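Local coordinates for concanavalin A-like lectin protein kinase family protein (Theobroma cacao, PDB 6CTH) that probably transfers phosphate from ATP to protein substrates as the kinase domain of a plant lectin receptor-like kinase, and binds an oxindole inhibitor and magnesium, at residues 196-208 against 266-280. Numbering follows the deposited sequence.
Sequences KESDVYSFGVVAL and GLWCAHPSHNLRPSI
Gly204 and Cys269 meet where helix 196-212 lies closest against the end of helix 256-269, with Gly204 CA only 3.4 Å from Cys269 CB, a tight carbon contact. Opposite Gly204 sits Gly266, and with no side chain on either residue the two backbones come within 4.0 Å, CA to CA. Tyr201 CA adds a CH···O contact of 3.3 Å to Cys269 O. Beside this seam the cysteine sulfur, SG, rests against Val200 CG1 and reaches the edge of the Phe203 ring, a sulfur-aromatic contact. Ile280 CD1 stands squarely over one face of that ring, 4.1 Å from its centroid, while Leu208 and Leu267 cross at about a right angle farther along the helix.

Both segments belong to the C-lobe of the protein kinase fold, and Arg277 occupies the place of its conserved arginine, which pairs with the glutamate of the APE motif, here Glu187, in a salt bridge. An extended chain from CG to NE carries the guanidinium between Tyr201 CD2 on one face and His274 CA on the other. Arg277 NE and NH2 grip His271 O side-on, at 2.7 Å for NE, and hold the guanidinium in plane with it. Arg277 NH1 adds a weak bond to Glu197 O (3.0 Å, N-H···O angle 148°).

Packing is looser beyond the arginine, toward solvent: a chi1 of -70°, with CG anti to the carbonyl carbon, lays Glu197 CG 3.6 Å from the backbone O of exposed His274. The bend at chi2 then turns the carboxylate, whose OE1 makes a weak hydrogen bond with Ser195.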
loop_
_atom_site.group_PDB
_atom_site.type_symbol
_atom_site.label_atom_id
_atom_site.label_comp_id
_atom_site.label_asym_id
_atom_site.label_seq_id
_atom_site.Cartn_x
_atom_site.Cartn_y
_atom_site.Cartn_z
ATOM N N LYS A 196 9.145 12.005 3.598
ATOM C CA LYS A 196 8.026 12.052 2.661
ATOM C C LYS A 196 8.455 11.472 1.299
ATOM O O LYS A 196 7.714 10.736 0.685
ATOM C CB LYS A 196 7.532 13.497 2.463
ATOM C CG LYS A 196 6.882 14.083 3.724
ATOM C CD LYS A 196 6.509 15.567 3.534
ATOM C CE LYS A 196 6.095 16.150 4.886
ATOM N NZ LYS A 196 5.935 17.649 4.755
ATOM N N GLU A 197 9.669 11.791 0.902
ATOM C CA GLU A 197 10.224 11.357 -0.398
ATOM C C GLU A 197 10.431 9.816 -0.465
ATOM O O GLU A 197 10.276 9.211 -1.538
ATOM C CB GLU A 197 11.535 12.086 -0.694
ATOM C CG GLU A 197 11.417 13.581 -1.004
ATOM C CD GLU A 197 11.082 14.396 0.216
ATOM O OE1 GLU A 197 11.466 13.994 1.336
ATOM O OE2 GLU A 197 10.345 15.417 0.109
ATOM N N SER A 198 10.798 9.183 0.638
ATOM C CA SER A 198 10.848 7.720 0.660
ATOM C C SER A 198 9.445 7.064 0.531
ATOM O O SER A 198 9.309 6.069 -0.150
ATOM C CB SER A 198 11.698 7.151 1.825
ATOM O OG SER A 198 11.069 7.312 3.082
ATOM N N ASP A 199 8.433 7.692 1.121
ATOM C CA ASP A 199 7.060 7.243 0.960
ATOM C C ASP A 199 6.624 7.424 -0.503
ATOM O O ASP A 199 5.955 6.569 -1.061
ATOM C CB ASP A 199 6.120 8.035 1.870
ATOM C CG ASP A 199 5.887 7.364 3.210
ATOM O OD1 ASP A 199 6.411 6.258 3.438
ATOM O OD2 ASP A 199 5.168 7.953 4.039
ATOM N N VAL A 200 6.994 8.555 -1.114
ATOM C CA VAL A 200 6.638 8.829 -2.515
ATOM C C VAL A 200 7.315 7.768 -3.435
ATOM O O VAL A 200 6.715 7.331 -4.365
ATOM C CB VAL A 200 6.939 10.308 -2.902
ATOM C CG1 VAL A 200 6.998 10.501 -4.405
ATOM C CG2 VAL A 200 5.872 11.193 -2.284
ATOM N N TYR A 201 8.527 7.360 -3.124
ATOM C CA TYR A 201 9.229 6.284 -3.888
ATOM C C TYR A 201 8.359 5.028 -3.889
ATOM O O TYR A 201 8.032 4.492 -4.962
ATOM C CB TYR A 201 10.596 6.069 -3.317
ATOM C CG TYR A 201 11.313 4.930 -4.057
ATOM C CD1 TYR A 201 11.059 3.602 -3.757
ATOM C CD2 TYR A 201 12.180 5.231 -5.087
ATOM C CE1 TYR A 201 11.682 2.594 -4.477
ATOM C CE2 TYR A 201 12.791 4.227 -5.826
ATOM C CZ TYR A 201 12.553 2.943 -5.479
ATOM O OH TYR A 201 13.181 1.921 -6.216
ATOM N N SER A 202 7.891 4.603 -2.706
ATOM C CA SER A 202 7.051 3.409 -2.618
ATOM C C SER A 202 5.773 3.587 -3.412
ATOM O O SER A 202 5.340 2.686 -4.085
ATOM C CB SER A 202 6.669 3.105 -1.170
ATOM O OG SER A 202 7.811 3.066 -0.319
ATOM N N PHE A 203 5.152 4.773 -3.320
ATOM C CA PHE A 203 3.964 5.066 -4.127
ATOM C C PHE A 203 4.228 4.888 -5.645
ATOM O O PHE A 203 3.377 4.350 -6.380
ATOM C CB PHE A 203 3.477 6.532 -3.831
ATOM C CG PHE A 203 2.382 7.019 -4.750
ATOM C CD1 PHE A 203 1.062 6.799 -4.452
ATOM C CD2 PHE A 203 2.698 7.674 -5.928
ATOM C CE1 PHE A 203 0.049 7.214 -5.322
ATOM C CE2 PHE A 203 1.697 8.078 -6.804
ATOM C CZ PHE A 203 0.368 7.858 -6.492
ATOM N N GLY A 204 5.381 5.373 -6.090
ATOM C CA GLY A 204 5.844 5.255 -7.512
ATOM C C GLY A 204 5.866 3.796 -7.936
ATOM O O GLY A 204 5.296 3.451 -8.975
ATOM N N VAL A 205 6.453 2.958 -7.098
ATOM C CA VAL A 205 6.562 1.528 -7.394
ATOM C C VAL A 205 5.164 0.936 -7.494
ATOM O O VAL A 205 4.835 0.279 -8.486
ATOM C CB VAL A 205 7.369 0.774 -6.348
ATOM C CG1 VAL A 205 7.356 -0.718 -6.650
ATOM C CG2 VAL A 205 8.776 1.299 -6.292
ATOM N N VAL A 206 4.307 1.269 -6.527
ATOM C CA VAL A 206 2.939 0.777 -6.544
ATOM C C VAL A 206 2.217 1.227 -7.808
ATOM O O VAL A 206 1.489 0.460 -8.402
ATOM C CB VAL A 206 2.184 1.191 -5.249
ATOM C CG1 VAL A 206 0.680 0.988 -5.411
ATOM C CG2 VAL A 206 2.736 0.371 -4.070
ATOM N N ALA A 207 2.357 2.499 -8.194
ATOM C CA ALA A 207 1.706 3.020 -9.395
ATOM C C ALA A 207 2.085 2.170 -10.621
ATOM O O ALA A 207 1.245 1.814 -11.424
ATOM C CB ALA A 207 2.116 4.453 -9.632
ATOM N N LEU A 208 3.354 1.818 -10.706
ATOM C CA LEU A 208 3.848 1.014 -11.845
ATOM C C LEU A 208 3.372 -0.422 -11.807
ATOM O O LEU A 208 3.127 -1.019 -12.863
ATOM C CB LEU A 208 5.358 1.112 -11.924
ATOM C CG LEU A 208 5.872 2.525 -12.216
ATOM C CD1 LEU A 208 7.367 2.600 -12.266
ATOM C CD2 LEU A 208 5.286 3.134 -13.490
ATOM N N GLY A 266 4.744 7.520 -12.055
ATOM C CA GLY A 266 5.422 6.438 -11.345
ATOM C C GLY A 266 6.939 6.536 -11.355
ATOM O O GLY A 266 7.603 6.370 -10.335
ATOM N N LEU A 267 7.511 6.801 -12.537
ATOM C CA LEU A 267 8.977 6.924 -12.637
ATOM C C LEU A 267 9.502 8.132 -11.875
ATOM O O LEU A 267 10.533 8.078 -11.243
ATOM C CB LEU A 267 9.381 6.974 -14.137
ATOM C CG LEU A 267 9.038 5.742 -14.979
ATOM C CD1 LEU A 267 9.316 6.052 -16.434
ATOM C CD2 LEU A 267 9.839 4.556 -14.470
ATOM N N TRP A 268 8.819 9.261 -11.996
ATOM C CA TRP A 268 9.166 10.489 -11.268
ATOM C C TRP A 268 9.244 10.246 -9.775
ATOM O O TRP A 268 10.174 10.688 -9.110
ATOM C CB TRP A 268 8.107 11.526 -11.598
ATOM C CG TRP A 268 8.298 12.941 -11.224
ATOM C CD1 TRP A 268 9.478 13.618 -11.053
ATOM C CD2 TRP A 268 7.252 13.921 -11.099
ATOM N NE1 TRP A 268 9.218 14.960 -10.784
ATOM C CE2 TRP A 268 7.868 15.168 -10.821
ATOM C CE3 TRP A 268 5.856 13.864 -11.184
ATOM C CZ2 TRP A 268 7.135 16.355 -10.619
ATOM C CZ3 TRP A 268 5.119 15.063 -10.971
ATOM C CH2 TRP A 268 5.781 16.285 -10.740
ATOM N N CYS A 269 8.248 9.524 -9.271
ATOM C CA CYS A 269 8.131 9.168 -7.864
ATOM C C CYS A 269 9.232 8.197 -7.495
ATOM O O CYS A 269 9.807 8.306 -6.436
ATOM C CB CYS A 269 6.756 8.561 -7.563
ATOM S SG CYS A 269 5.457 9.823 -7.568
ATOM N N ALA A 270 9.565 7.296 -8.423
ATOM C CA ALA A 270 10.592 6.304 -8.185
ATOM C C ALA A 270 11.990 6.739 -8.582
ATOM O O ALA A 270 12.889 5.890 -8.758
ATOM C CB ALA A 270 10.202 4.988 -8.855
ATOM N N HIS A 271 12.230 8.038 -8.667
ATOM C CA HIS A 271 13.550 8.516 -9.044
ATOM C C HIS A 271 14.595 8.070 -8.033
ATOM O O HIS A 271 14.381 8.216 -6.837
ATOM C CB HIS A 271 13.528 10.043 -9.055
ATOM C CG HIS A 271 14.162 10.652 -10.262
ATOM N ND1 HIS A 271 15.508 10.541 -10.531
ATOM C CD2 HIS A 271 13.634 11.386 -11.267
ATOM C CE1 HIS A 271 15.781 11.175 -11.656
ATOM N NE2 HIS A 271 14.661 11.696 -12.123
ATOM N N PRO A 272 15.736 7.550 -8.494
ATOM C CA PRO A 272 16.771 7.167 -7.544
ATOM C C PRO A 272 17.220 8.285 -6.619
ATOM O O PRO A 272 17.484 8.031 -5.439
ATOM C CB PRO A 272 17.941 6.689 -8.451
ATOM C CG PRO A 272 17.233 6.221 -9.671
ATOM C CD PRO A 272 16.094 7.167 -9.877
ATOM N N SER A 273 17.221 9.514 -7.110
ATOM C CA SER A 273 17.651 10.677 -6.319
ATOM C C SER A 273 16.451 11.276 -5.605
ATOM O O SER A 273 15.517 11.746 -6.249
ATOM C CB SER A 273 18.259 11.765 -7.177
ATOM O OG SER A 273 19.167 11.147 -7.985
ATOM N N HIS A 274 16.451 11.196 -4.286
ATOM C CA HIS A 274 15.297 11.660 -3.532
ATOM C C HIS A 274 14.954 13.126 -3.777
ATOM O O HIS A 274 13.800 13.483 -3.747
ATOM C CB HIS A 274 15.451 11.389 -2.030
ATOM C CG HIS A 274 16.535 12.176 -1.386
ATOM N ND1 HIS A 274 16.318 13.432 -0.861
ATOM C CD2 HIS A 274 17.841 11.890 -1.181
ATOM C CE1 HIS A 274 17.471 13.926 -0.435
ATOM N NE2 HIS A 274 18.404 12.999 -0.590
ATOM N N ASN A 275 15.952 13.957 -4.054
ATOM C CA ASN A 275 15.664 15.390 -4.274
ATOM C C ASN A 275 14.911 15.693 -5.579
ATOM O O ASN A 275 14.408 16.797 -5.743
ATOM C CB ASN A 275 16.951 16.226 -4.169
ATOM C CG ASN A 275 17.853 16.065 -5.357
ATOM O OD1 ASN A 275 18.179 14.968 -5.734
ATOM N ND2 ASN A 275 18.255 17.173 -5.955
ATOM N N LEU A 276 14.794 14.729 -6.486
ATOM C CA LEU A 276 14.075 14.937 -7.734
ATOM C C LEU A 276 12.677 14.391 -7.718
ATOM O O LEU A 276 11.969 14.478 -8.731
ATOM C CB LEU A 276 14.867 14.268 -8.876
ATOM C CG LEU A 276 16.319 14.737 -9.090
ATOM C CD1 LEU A 276 16.898 14.126 -10.384
ATOM C CD2 LEU A 276 16.410 16.252 -9.187
ATOM N N ARG A 277 12.252 13.780 -6.595
ATOM C CA ARG A 277 10.910 13.261 -6.503
ATOM C C ARG A 277 9.935 14.378 -6.175
ATOM O O ARG A 277 10.294 15.335 -5.468
ATOM C CB ARG A 277 10.814 12.168 -5.418
ATOM C CG ARG A 277 11.694 10.942 -5.714
ATOM C CD ARG A 277 11.659 9.903 -4.620
ATOM N NE ARG A 277 12.836 9.046 -4.724
ATOM C CZ ARG A 277 13.547 8.617 -3.700
ATOM N NH1 ARG A 277 13.146 8.811 -2.455
ATOM N NH2 ARG A 277 14.657 7.974 -3.929
ATOM N N PRO A 278 8.696 14.266 -6.680
ATOM C CA PRO A 278 7.672 15.251 -6.400
ATOM C C PRO A 278 7.104 15.130 -5.000
ATOM O O PRO A 278 7.256 14.090 -4.367
ATOM C CB PRO A 278 6.574 14.887 -7.389
ATOM C CG PRO A 278 6.702 13.384 -7.542
ATOM C CD PRO A 278 8.173 13.155 -7.487
ATOM N N SER A 279 6.405 16.177 -4.562
ATOM C CA SER A 279 5.495 16.056 -3.462
ATOM C C SER A 279 4.245 15.315 -3.913
ATOM O O SER A 279 3.878 15.304 -5.091
ATOM C CB SER A 279 5.082 17.412 -2.901
ATOM O OG SER A 279 4.289 18.141 -3.825
ATOM N N ILE A 280 3.520 14.720 -2.955
ATOM C CA ILE A 280 2.324 13.997 -3.347
ATOM C C ILE A 280 1.255 14.987 -3.898
ATOM O O ILE A 280 0.462 14.619 -4.746
ATOM C CB ILE A 280 1.781 13.090 -2.220
ATOM C CG1 ILE A 280 0.737 12.114 -2.762
ATOM C CG2 ILE A 280 1.269 13.905 -1.054
ATOM C CD1 ILE A 280 1.299 11.066 -3.668
#